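Local coordinates for Vv2_1132 (Vibrio vulnificus CMCP6, PDB 5Y9S), which probably regulates transcription as a tetrameric LysR-type factor, binding DNA through a helix-turn-helix domain and probably sensing an effector through a periplasmic-binding-protein-like domain, at residues P8-F11 / K12-E15; T36-A39 / F40-I44; L119-A122 / E123-H127; H142-M145 / L146-H149. One frame throughout, in Å; residues are numbered along the deposited sequence.

Contact 1: residues P8-F11 / K12-E15; sequences PLEF and KWLE
At the start of helix 11-22, the first helix of the LysR helix-turn-helix domain, the incoming chain lies across the indole of Trp13, with Glu10 over its face and Leu9 against its six-membered ring. Glu10 CB stands 3.5 Å from the centroid of the five-membered ring of Trp13, 15° off the normal, a CH-pi contact. Glu10 CG follows above the rim of the benzo ring, 3.5 Å from Trp13 CZ2, while the backbone N of Glu10 lies over the same ring system. Trp13 reaches this place because its CG sits beside the backbone N (chi1 -67°), which swings the indole back under the incoming chain. Leu9 CD1 meets Trp13 CE3 at 3.5 Å, the leucine and the indole running past one another in antiparallel fashion. Two backbone bonds start the helical winding: Trp13 N gives to Glu10 O at 3.1 Å, and Leu14 N to Phe11 O at the same length. One turn on, the carboxylate of Glu15 comes up to the Phe11 ring at an oblique angle, OE2 lying 3.0 Å from Phe11 CE2; the two planes are 64° apart. Leu9 and Phe11 reach the second subunit, against its Val83 and Leu9 respectively. Trp13 rests on helix 37-51, where its ring meets that of Trp50, while Phe11 and Leu14 pack on Leu80 of helix 67-90.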
loop_
_atom_site.group_PDB
_atom_site.type_symbol
_atom_site.label_atom_id
_atom_site.label_comp_id
_atom_site.label_asym_id
_atom_site.label_seq_id
_atom_site.Cartn_x
_atom_site.Cartn_y
_atom_site.Cartn_z
ATOM N N PRO D 8 16.748 -4.685 11.027
ATOM C CA PRO D 8 16.031 -4.795 9.749
ATOM C C PRO D 8 14.849 -5.751 9.792
ATOM O O PRO D 8 14.991 -6.908 10.209
ATOM C CB PRO D 8 17.117 -5.312 8.796
ATOM C CG PRO D 8 17.971 -6.164 9.669
ATOM C CD PRO D 8 18.014 -5.446 11.002
ATOM N N LEU D 9 13.676 -5.303 9.352
ATOM C CA LEU D 9 12.632 -6.273 9.060
ATOM C C LEU D 9 13.074 -7.145 7.897
ATOM O O LEU D 9 13.654 -6.661 6.924
ATOM C CB LEU D 9 11.319 -5.579 8.726
ATOM C CG LEU D 9 10.244 -6.364 8.010
ATOM C CD1 LEU D 9 9.446 -7.160 9.011
ATOM C CD2 LEU D 9 9.348 -5.387 7.276
ATOM N N GLU D 10 12.799 -8.434 7.991
ATOM C CA GLU D 10 13.175 -9.367 6.940
ATOM C C GLU D 10 11.950 -9.741 6.123
ATOM O O GLU D 10 10.926 -10.150 6.672
ATOM C CB GLU D 10 13.830 -10.617 7.524
ATOM C CG GLU D 10 15.109 -10.311 8.270
ATOM C CD GLU D 10 16.228 -11.251 7.908
ATOM O OE1 GLU D 10 16.078 -12.011 6.924
ATOM O OE2 GLU D 10 17.254 -11.239 8.622
ATOM N N PHE D 11 12.072 -9.604 4.810
ATOM C CA PHE D 11 10.919 -9.759 3.936
ATOM C C PHE D 11 10.263 -11.118 4.119
ATOM O O PHE D 11 9.026 -11.217 4.129
ATOM C CB PHE D 11 11.361 -9.533 2.487
ATOM C CG PHE D 11 10.408 -10.066 1.463
ATOM C CD1 PHE D 11 9.337 -9.308 1.044
ATOM C CD2 PHE D 11 10.597 -11.325 0.898
ATOM C CE1 PHE D 11 8.458 -9.799 0.090
ATOM C CE2 PHE D 11 9.714 -11.820 -0.046
ATOM C CZ PHE D 11 8.643 -11.052 -0.451
ATOM N N LYS D 12 11.057 -12.188 4.264
ATOM C CA LYS D 12 10.413 -13.502 4.234
ATOM C C LYS D 12 9.664 -13.835 5.526
ATOM O O LYS D 12 8.872 -14.783 5.526
ATOM C CB LYS D 12 11.417 -14.615 3.894
ATOM C CG LYS D 12 12.824 -14.405 4.372
ATOM C CD LYS D 12 13.720 -15.523 3.866
ATOM C CE LYS D 12 14.314 -15.186 2.484
ATOM N NZ LYS D 12 14.995 -16.360 1.836
ATOM N N TRP D 13 9.871 -13.072 6.610
ATOM C CA TRP D 13 9.017 -13.174 7.804
ATOM C C TRP D 13 7.537 -13.038 7.448
ATOM O O TRP D 13 6.670 -13.683 8.059
ATOM C CB TRP D 13 9.378 -12.068 8.807
ATOM C CG TRP D 13 10.738 -12.190 9.426
ATOM C CD1 TRP D 13 11.565 -13.285 9.394
ATOM C CD2 TRP D 13 11.439 -11.175 10.174
ATOM N NE1 TRP D 13 12.718 -13.011 10.088
ATOM C CE2 TRP D 13 12.671 -11.727 10.571
ATOM C CE3 TRP D 13 11.143 -9.864 10.539
ATOM C CZ2 TRP D 13 13.602 -11.013 11.311
ATOM C CZ3 TRP D 13 12.066 -9.153 11.275
ATOM C CH2 TRP D 13 13.280 -9.736 11.668
ATOM N N LEU D 14 7.230 -12.202 6.459
ATOM C CA LEU D 14 5.838 -11.942 6.119
ATOM C C LEU D 14 5.166 -13.191 5.579
ATOM O O LEU D 14 4.118 -13.610 6.080
ATOM C CB LEU D 14 5.760 -10.809 5.107
ATOM C CG LEU D 14 6.476 -9.550 5.561
ATOM C CD1 LEU D 14 6.400 -8.506 4.472
ATOM C CD2 LEU D 14 5.859 -9.036 6.829
ATOM N N GLU D 15 5.748 -13.808 4.557
ATOM C CA GLU D 15 5.169 -15.064 4.078
ATOM C C GLU D 15 5.290 -16.143 5.139
ATOM O O GLU D 15 4.383 -16.970 5.280
ATOM C CB GLU D 15 5.832 -15.512 2.767
ATOM C CG GLU D 15 6.364 -14.359 1.907
ATOM C CD GLU D 15 7.068 -14.822 0.620
ATOM O OE1 GLU D 15 6.467 -15.643 -0.112
ATOM O OE2 GLU D 15 8.215 -14.371 0.342
#

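Contact 2: residues T36-A39 / F40-I44; sequences TQSA and FSRRI
Backbone hydrogen bonds of the i to i+4 kind tie 36-39 to 40-44: Phe40 N gives to Thr36 O at 3.0 Å, Arg42 N to Ser38 O at 3.2 Å and Arg43 N to Ala39 O at 2.9 Å, with a weak one from Ser41 N to Gln37 O. Side-chain polar bonds are fewer. Thr36 is the N-cap, its OG1 taking the N-H of Ala39 at 2.6 Å in a nearly straight bond (172°). On the outer surface Ser38 OG, turned away from its own backbone N (chi1 156°), receives a weak bond of 3.4 Å from Arg42 NH1, which comes to it obliquely. Arg43 NE makes a salt bridge to Asp16 OD2 of helix 11-22, and the CG of Arg43 presses on Ala39 O at 3.0 Å. Apolar packing lies on the inner side, where Ile44 CG1 sits 3.5 Å above one face of the Phe40 ring, offset toward the rim. That ring also touches Ala29 and Ala30 of helix 26-32 and Leu20 of helix 11-22. Helices 26-32 and 37-51, with the turn between them, form the helix-turn-helix, and Phe40 packs the second helix on the first; helix 37-51 is consistent with the recognition helix of LysR-type regulators, probably facing DNA.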
loop_
_atom_site.group_PDB
_atom_site.type_symbol
_atom_site.label_atom_id
_atom_site.label_comp_id
_atom_site.label_asym_id
_atom_site.label_seq_id
_atom_site.Cartn_x
_atom_site.Cartn_y
_atom_site.Cartn_z
ATOM N N THR D 36 14.063 -25.775 7.221
ATOM C CA THR D 36 13.963 -26.693 8.356
ATOM C C THR D 36 12.828 -26.271 9.289
ATOM O O THR D 36 12.488 -25.086 9.395
ATOM C CB THR D 36 15.283 -26.768 9.136
ATOM O OG1 THR D 36 15.626 -25.479 9.668
ATOM C CG2 THR D 36 16.432 -27.262 8.234
ATOM N N GLN D 37 12.208 -27.265 9.940
ATOM C CA GLN D 37 11.337 -26.990 11.081
ATOM C C GLN D 37 12.019 -26.029 12.041
ATOM O O GLN D 37 11.392 -25.102 12.581
ATOM C CB GLN D 37 11.002 -28.294 11.790
ATOM C CG GLN D 37 9.800 -28.253 12.704
ATOM C CD GLN D 37 9.231 -29.641 12.889
ATOM O OE1 GLN D 37 9.665 -30.579 12.215
ATOM N NE2 GLN D 37 8.261 -29.789 13.801
ATOM N N SER D 38 13.320 -26.225 12.220
ATOM C CA SER D 38 14.231 -25.366 12.956
ATOM C C SER D 38 14.163 -23.927 12.490
ATOM O O SER D 38 13.631 -23.061 13.199
ATOM C CB SER D 38 15.663 -25.887 12.783
ATOM O OG SER D 38 16.644 -24.870 12.989
ATOM N N ALA D 39 14.735 -23.669 11.302
ATOM C CA ALA D 39 14.876 -22.296 10.832
ATOM C C ALA D 39 13.540 -21.570 10.805
ATOM O O ALA D 39 13.491 -20.370 11.079
ATOM C CB ALA D 39 15.530 -22.263 9.451
ATOM N N PHE D 40 12.446 -22.277 10.528
ATOM C CA PHE D 40 11.144 -21.626 10.546
ATOM C C PHE D 40 10.852 -21.035 11.918
ATOM O O PHE D 40 10.476 -19.863 12.030
ATOM C CB PHE D 40 10.038 -22.590 10.155
ATOM C CG PHE D 40 8.722 -21.897 9.927
ATOM C CD1 PHE D 40 8.521 -21.130 8.787
ATOM C CD2 PHE D 40 7.710 -21.970 10.866
ATOM C CE1 PHE D 40 7.311 -20.467 8.574
ATOM C CE2 PHE D 40 6.501 -21.302 10.664
ATOM C CZ PHE D 40 6.304 -20.546 9.512
ATOM N N SER D 41 11.036 -21.842 12.971
ATOM C CA SER D 41 10.846 -21.392 14.349
ATOM C C SER D 41 11.664 -20.150 14.638
ATOM O O SER D 41 11.163 -19.190 15.236
ATOM C CB SER D 41 11.248 -22.491 15.327
ATOM O OG SER D 41 10.129 -23.284 15.603
ATOM N N ARG D 42 12.932 -20.160 14.228
ATOM C CA ARG D 42 13.804 -19.018 14.476
ATOM C C ARG D 42 13.327 -17.793 13.715
ATOM O O ARG D 42 13.460 -16.664 14.205
ATOM C CB ARG D 42 15.244 -19.374 14.100
ATOM C CG ARG D 42 16.319 -18.522 14.770
ATOM C CD ARG D 42 17.669 -19.247 14.708
ATOM N NE ARG D 42 17.725 -20.396 15.612
ATOM C CZ ARG D 42 17.940 -21.655 15.235
ATOM N NH1 ARG D 42 18.119 -21.948 13.949
ATOM N NH2 ARG D 42 17.983 -22.627 16.152
ATOM N N ARG D 43 12.737 -17.990 12.535
ATOM C CA ARG D 43 12.263 -16.838 11.786
ATOM C C ARG D 43 11.047 -16.242 12.470
ATOM O O ARG D 43 10.988 -15.029 12.697
ATOM C CB ARG D 43 11.958 -17.232 10.342
ATOM C CG ARG D 43 13.206 -17.741 9.598
ATOM C CD ARG D 43 13.341 -17.209 8.177
ATOM N NE ARG D 43 12.202 -17.586 7.362
ATOM C CZ ARG D 43 12.321 -18.191 6.194
ATOM N NH1 ARG D 43 13.531 -18.471 5.750
ATOM N NH2 ARG D 43 11.245 -18.516 5.482
ATOM N N ILE D 44 10.093 -17.097 12.857
ATOM C CA ILE D 44 8.888 -16.636 13.541
ATOM C C ILE D 44 9.253 -15.900 14.827
ATOM O O ILE D 44 8.637 -14.884 15.191
ATOM C CB ILE D 44 7.965 -17.836 13.802
ATOM C CG1 ILE D 44 7.456 -18.393 12.458
ATOM C CG2 ILE D 44 6.848 -17.471 14.761
ATOM C CD1 ILE D 44 6.292 -17.606 11.856
#

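Contact 3: residues L119-A122 / E123-H127; sequences LQSA and EALSH
The carbonyl oxygen of Ser121 is the busiest polar atom here: Leu125 N donates to it at 2.7 Å, arriving nearly along the C=O axis, and Ala124 N lies 3.2 Å from the same oxygen. The turn belongs to the beta-alpha-beta crossover that leads from strand 100-105 to its parallel neighbour 129-134 in the LysR substrate-binding domain, a fold related to periplasmic binding proteins. Between helix 114-120 and the short helix 122-125 the helical winding is interrupted at Ser121, the N-cap residue, whose phi/psi of -129°/36° leave the helical range. A weak bond from Ala122 N back to Leu119 O bridges the interruption. Ser126 N also approaches Ala122 O, but at a length too short to be trusted.

Apolar contact is carried by Leu125. Its CG stands beside the backbone N (chi1 -55°), directing the isobutyl group back along Ser121: CD1 comes within 3.6 Å of Ser121 CB, while CG lies 3.3 Å from Ser121 O. The CB of Ala124 comes to 3.6 Å from that oxygen as well, so alkyl groups crowd round the carbonyl. Leu125 packs on Phe297 of helix 292-300, and Ala124 touches Glu300 there. Leu119, at the other end, rests on Gly244 of the third subunit. The imidazole of His127 gives NE2 to a hydrogen bond with Gln296 OE1, and Ala124 O lies in its plane at the edge, 3.1 Å from ND1.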
loop_
_atom_site.group_PDB
_atom_site.type_symbol
_atom_site.label_atom_id
_atom_site.label_comp_id
_atom_site.label_asym_id
_atom_site.label_seq_id
_atom_site.Cartn_x
_atom_site.Cartn_y
_atom_site.Cartn_z
ATOM N N LEU D 119 0.518 -27.961 -35.361
ATOM C CA LEU D 119 0.622 -29.360 -35.755
ATOM C C LEU D 119 0.689 -29.502 -37.268
ATOM O O LEU D 119 1.444 -30.332 -37.784
ATOM C CB LEU D 119 -0.550 -30.153 -35.179
ATOM C CG LEU D 119 -0.427 -30.475 -33.682
ATOM C CD1 LEU D 119 -1.788 -30.727 -33.033
ATOM C CD2 LEU D 119 0.492 -31.668 -33.493
ATOM N N GLN D 120 -0.060 -28.679 -38.002
ATOM C CA GLN D 120 -0.058 -28.812 -39.453
ATOM C C GLN D 120 1.284 -28.469 -40.075
ATOM O O GLN D 120 1.462 -28.708 -41.271
ATOM C CB GLN D 120 -1.136 -27.930 -40.074
ATOM C CG GLN D 120 -2.537 -28.519 -40.002
ATOM C CD GLN D 120 -3.577 -27.647 -40.679
ATOM O OE1 GLN D 120 -3.475 -26.415 -40.673
ATOM N NE2 GLN D 120 -4.581 -28.281 -41.274
ATOM N N SER D 121 2.221 -27.923 -39.309
ATOM C CA SER D 121 3.547 -27.567 -39.796
ATOM C C SER D 121 4.602 -28.140 -38.886
ATOM O O SER D 121 5.641 -27.521 -38.638
ATOM C CB SER D 121 3.709 -26.057 -39.892
ATOM O OG SER D 121 2.546 -25.460 -40.443
ATOM N N ALA D 122 4.340 -29.337 -38.369
ATOM C CA ALA D 122 5.178 -29.922 -37.335
ATOM C C ALA D 122 6.635 -29.980 -37.768
ATOM O O ALA D 122 7.476 -29.285 -37.193
ATOM C CB ALA D 122 4.670 -31.316 -36.966
ATOM N N GLU D 123 6.941 -30.786 -38.791
ATOM C CA GLU D 123 8.336 -30.984 -39.176
ATOM C C GLU D 123 9.001 -29.669 -39.565
ATOM O O GLU D 123 10.208 -29.502 -39.358
ATOM C CB GLU D 123 8.433 -32.003 -40.316
ATOM C CG GLU D 123 8.904 -33.402 -39.889
ATOM C CD GLU D 123 8.796 -34.441 -41.010
ATOM O OE1 GLU D 123 7.674 -34.677 -41.518
ATOM O OE2 GLU D 123 9.838 -35.027 -41.383
ATOM N N ALA D 124 8.234 -28.717 -40.103
ATOM C CA ALA D 124 8.794 -27.397 -40.373
ATOM C C ALA D 124 9.096 -26.643 -39.080
ATOM O O ALA D 124 10.165 -26.038 -38.942
ATOM C CB ALA D 124 7.845 -26.590 -41.263
ATOM N N LEU D 125 8.177 -26.683 -38.115
ATOM C CA LEU D 125 8.300 -25.929 -36.870
ATOM C C LEU D 125 8.824 -26.756 -35.701
ATOM O O LEU D 125 9.010 -26.205 -34.610
ATOM C CB LEU D 125 6.943 -25.330 -36.475
ATOM C CG LEU D 125 6.167 -24.436 -37.447
ATOM C CD1 LEU D 125 4.742 -24.252 -36.937
ATOM C CD2 LEU D 125 6.856 -23.091 -37.632
ATOM N N SER D 126 9.054 -28.055 -35.892
ATOM C CA SER D 126 9.410 -28.921 -34.772
ATOM C C SER D 126 10.622 -28.403 -34.012
ATOM O O SER D 126 10.711 -28.575 -32.791
ATOM C CB SER D 126 9.667 -30.341 -35.286
ATOM O OG SER D 126 10.669 -31.003 -34.530
ATOM N N HIS D 127 11.552 -27.751 -34.713
ATOM C CA HIS D 127 12.809 -27.296 -34.127
ATOM C C HIS D 127 12.676 -25.993 -33.342
ATOM O O HIS D 127 13.635 -25.601 -32.665
ATOM C CB HIS D 127 13.857 -27.129 -35.232
ATOM C CG HIS D 127 13.593 -25.966 -36.135
ATOM N ND1 HIS D 127 12.553 -25.948 -37.043
ATOM C CD2 HIS D 127 14.214 -24.769 -36.252
ATOM C CE1 HIS D 127 12.554 -24.796 -37.689
ATOM N NE2 HIS D 127 13.552 -24.062 -37.228
#

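Contact 4: residues H142-M145 / L146-H149; sequences HFQM and LEDH
Leu146 and Phe143 form the tight, buried side of this helix end, while Gln144, Glu147 and Asp148 make up a looser polar side. On the tight side Leu146 CB lies 3.3 Å from Phe143 O and its CG 3.5 Å from His142 O, so the isobutyl group lies close against the preceding turn. Leu146 N gives to His142 O at 2.9 Å, and Glu147 N to Phe143 O at 3.0 Å. Both Leu146 and Phe143 pack on Leu172 of strand 172-186 and on Tyr284, whose ring meets that of Phe143.

Helix 139-147 is the connection between strands 129-134 and 153-157, which flank strand 100-105 in parallel: beta-alpha-beta topology of the substrate-binding domain. The helix closes with a Schellman motif, His149 taking a positive phi (53°) and its N giving to Leu146 O at 2.9 Å.

On the other side the grip is slacker. Gln144, bent at chi2 (65°), brings NE2 to 3.5 Å from Asp148 OD1, with amide and carboxylate planes 52° apart. Asp148 OD1 lies 3.2 Å from Gln144 O, two acceptors with no bond between them; its OD2 is bonded instead to Gln37 of the fourth subunit. Glu147 stretches out to a salt bridge with Lys171, and Gln144 packs on Ser27 of the fourth subunit.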
loop_
_atom_site.group_PDB
_atom_site.type_symbol
_atom_site.label_atom_id
_atom_site.label_comp_id
_atom_site.label_asym_id
_atom_site.label_seq_id
_atom_site.Cartn_x
_atom_site.Cartn_y
_atom_site.Cartn_z
ATOM N N HIS D 142 -1.164 -5.189 -27.006
ATOM C CA HIS D 142 -0.396 -6.186 -27.757
ATOM C C HIS D 142 0.379 -5.563 -28.901
ATOM O O HIS D 142 1.492 -6.005 -29.198
ATOM C CB HIS D 142 -1.311 -7.277 -28.296
ATOM C CG HIS D 142 -2.011 -8.057 -27.225
ATOM N ND1 HIS D 142 -3.211 -8.701 -27.434
ATOM C CD2 HIS D 142 -1.670 -8.306 -25.940
ATOM C CE1 HIS D 142 -3.579 -9.315 -26.325
ATOM N NE2 HIS D 142 -2.663 -9.090 -25.402
ATOM N N PHE D 143 -0.199 -4.572 -29.584
ATOM C CA PHE D 143 0.604 -3.808 -30.538
ATOM C C PHE D 143 1.827 -3.228 -29.840
ATOM O O PHE D 143 2.947 -3.326 -30.348
ATOM C CB PHE D 143 -0.222 -2.682 -31.177
ATOM C CG PHE D 143 -1.217 -3.153 -32.201
ATOM C CD1 PHE D 143 -1.274 -4.482 -32.578
ATOM C CD2 PHE D 143 -2.094 -2.255 -32.791
ATOM C CE1 PHE D 143 -2.193 -4.912 -33.531
ATOM C CE2 PHE D 143 -3.013 -2.676 -33.745
ATOM C CZ PHE D 143 -3.067 -4.002 -34.116
ATOM N N GLN D 144 1.626 -2.656 -28.646
ATOM C CA GLN D 144 2.736 -2.083 -27.892
ATOM C C GLN D 144 3.785 -3.146 -27.578
ATOM O O GLN D 144 4.989 -2.874 -27.631
ATOM C CB GLN D 144 2.212 -1.430 -26.605
ATOM C CG GLN D 144 3.180 -0.472 -25.935
ATOM C CD GLN D 144 3.451 0.747 -26.805
ATOM O OE1 GLN D 144 2.511 1.438 -27.251
ATOM N NE2 GLN D 144 4.743 1.017 -27.061
ATOM N N MET D 145 3.347 -4.369 -27.256
ATOM C CA MET D 145 4.321 -5.427 -26.990
ATOM C C MET D 145 5.087 -5.804 -28.251
ATOM O O MET D 145 6.276 -6.125 -28.179
ATOM C CB MET D 145 3.660 -6.670 -26.406
ATOM C CG MET D 145 3.331 -6.567 -24.952
ATOM S SD MET D 145 1.860 -7.548 -24.642
ATOM C CE MET D 145 2.585 -9.125 -24.330
ATOM N N LEU D 146 4.421 -5.814 -29.408
ATOM C CA LEU D 146 5.147 -6.062 -30.649
ATOM C C LEU D 146 6.261 -5.033 -30.823
ATOM O O LEU D 146 7.423 -5.394 -31.056
ATOM C CB LEU D 146 4.176 -6.047 -31.832
ATOM C CG LEU D 146 3.278 -7.285 -31.968
ATOM C CD1 LEU D 146 2.512 -7.247 -33.262
ATOM C CD2 LEU D 146 4.081 -8.560 -31.911
ATOM N N GLU D 147 5.928 -3.744 -30.657
ATOM C CA GLU D 147 6.919 -2.678 -30.787
ATOM C C GLU D 147 8.077 -2.878 -29.814
ATOM O O GLU D 147 9.245 -2.779 -30.200
ATOM C CB GLU D 147 6.256 -1.319 -30.563
ATOM C CG GLU D 147 5.325 -0.875 -31.685
ATOM C CD GLU D 147 4.558 0.398 -31.336
ATOM O OE1 GLU D 147 3.314 0.331 -31.178
ATOM O OE2 GLU D 147 5.204 1.465 -31.216
ATOM N N ASP D 148 7.776 -3.192 -28.551
ATOM C CA ASP D 148 8.817 -3.425 -27.547
ATOM C C ASP D 148 9.591 -4.734 -27.750
ATOM O O ASP D 148 10.493 -5.016 -26.952
ATOM C CB ASP D 148 8.204 -3.420 -26.143
ATOM C CG ASP D 148 7.442 -2.131 -25.831
ATOM O OD1 ASP D 148 7.475 -1.193 -26.650
ATOM O OD2 ASP D 148 6.795 -2.056 -24.767
ATOM N N HIS D 149 9.267 -5.540 -28.762
ATOM C CA HIS D 149 9.857 -6.874 -28.929
ATOM C C HIS D 149 9.726 -7.739 -27.670
ATOM O O HIS D 149 10.455 -8.730 -27.505
ATOM C CB HIS D 149 11.320 -6.782 -29.361
ATOM C CG HIS D 149 11.531 -5.921 -30.566
ATOM N ND1 HIS D 149 11.555 -6.426 -31.850
ATOM C CD2 HIS D 149 11.726 -4.586 -30.684
ATOM C CE1 HIS D 149 11.750 -5.440 -32.707
ATOM N NE2 HIS D 149 11.857 -4.314 -32.026
#

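Overall arrangement
Contacts 1 and 2 share the helix-turn-helix domain, their centres about 13 Å apart, and meet where Lys12 and Trp13 lie against Arg43. Contacts 3 and 4 belong to the substrate-binding domain, centres about 25 Å apart, and sit on successive beta-alpha-beta crossovers that share strand 129-134; the two domains' contacts keep at least about 25 Å between nearest atoms. Contact 2 is the surface one, with a capped helix start and charged side chains; the others are partly buried. Contact 1 relies on an aromatic face, contact 3 on a carbonyl at a helix break, and contact 4 on a helix end whose Asp148 bonds to the fourth subunit.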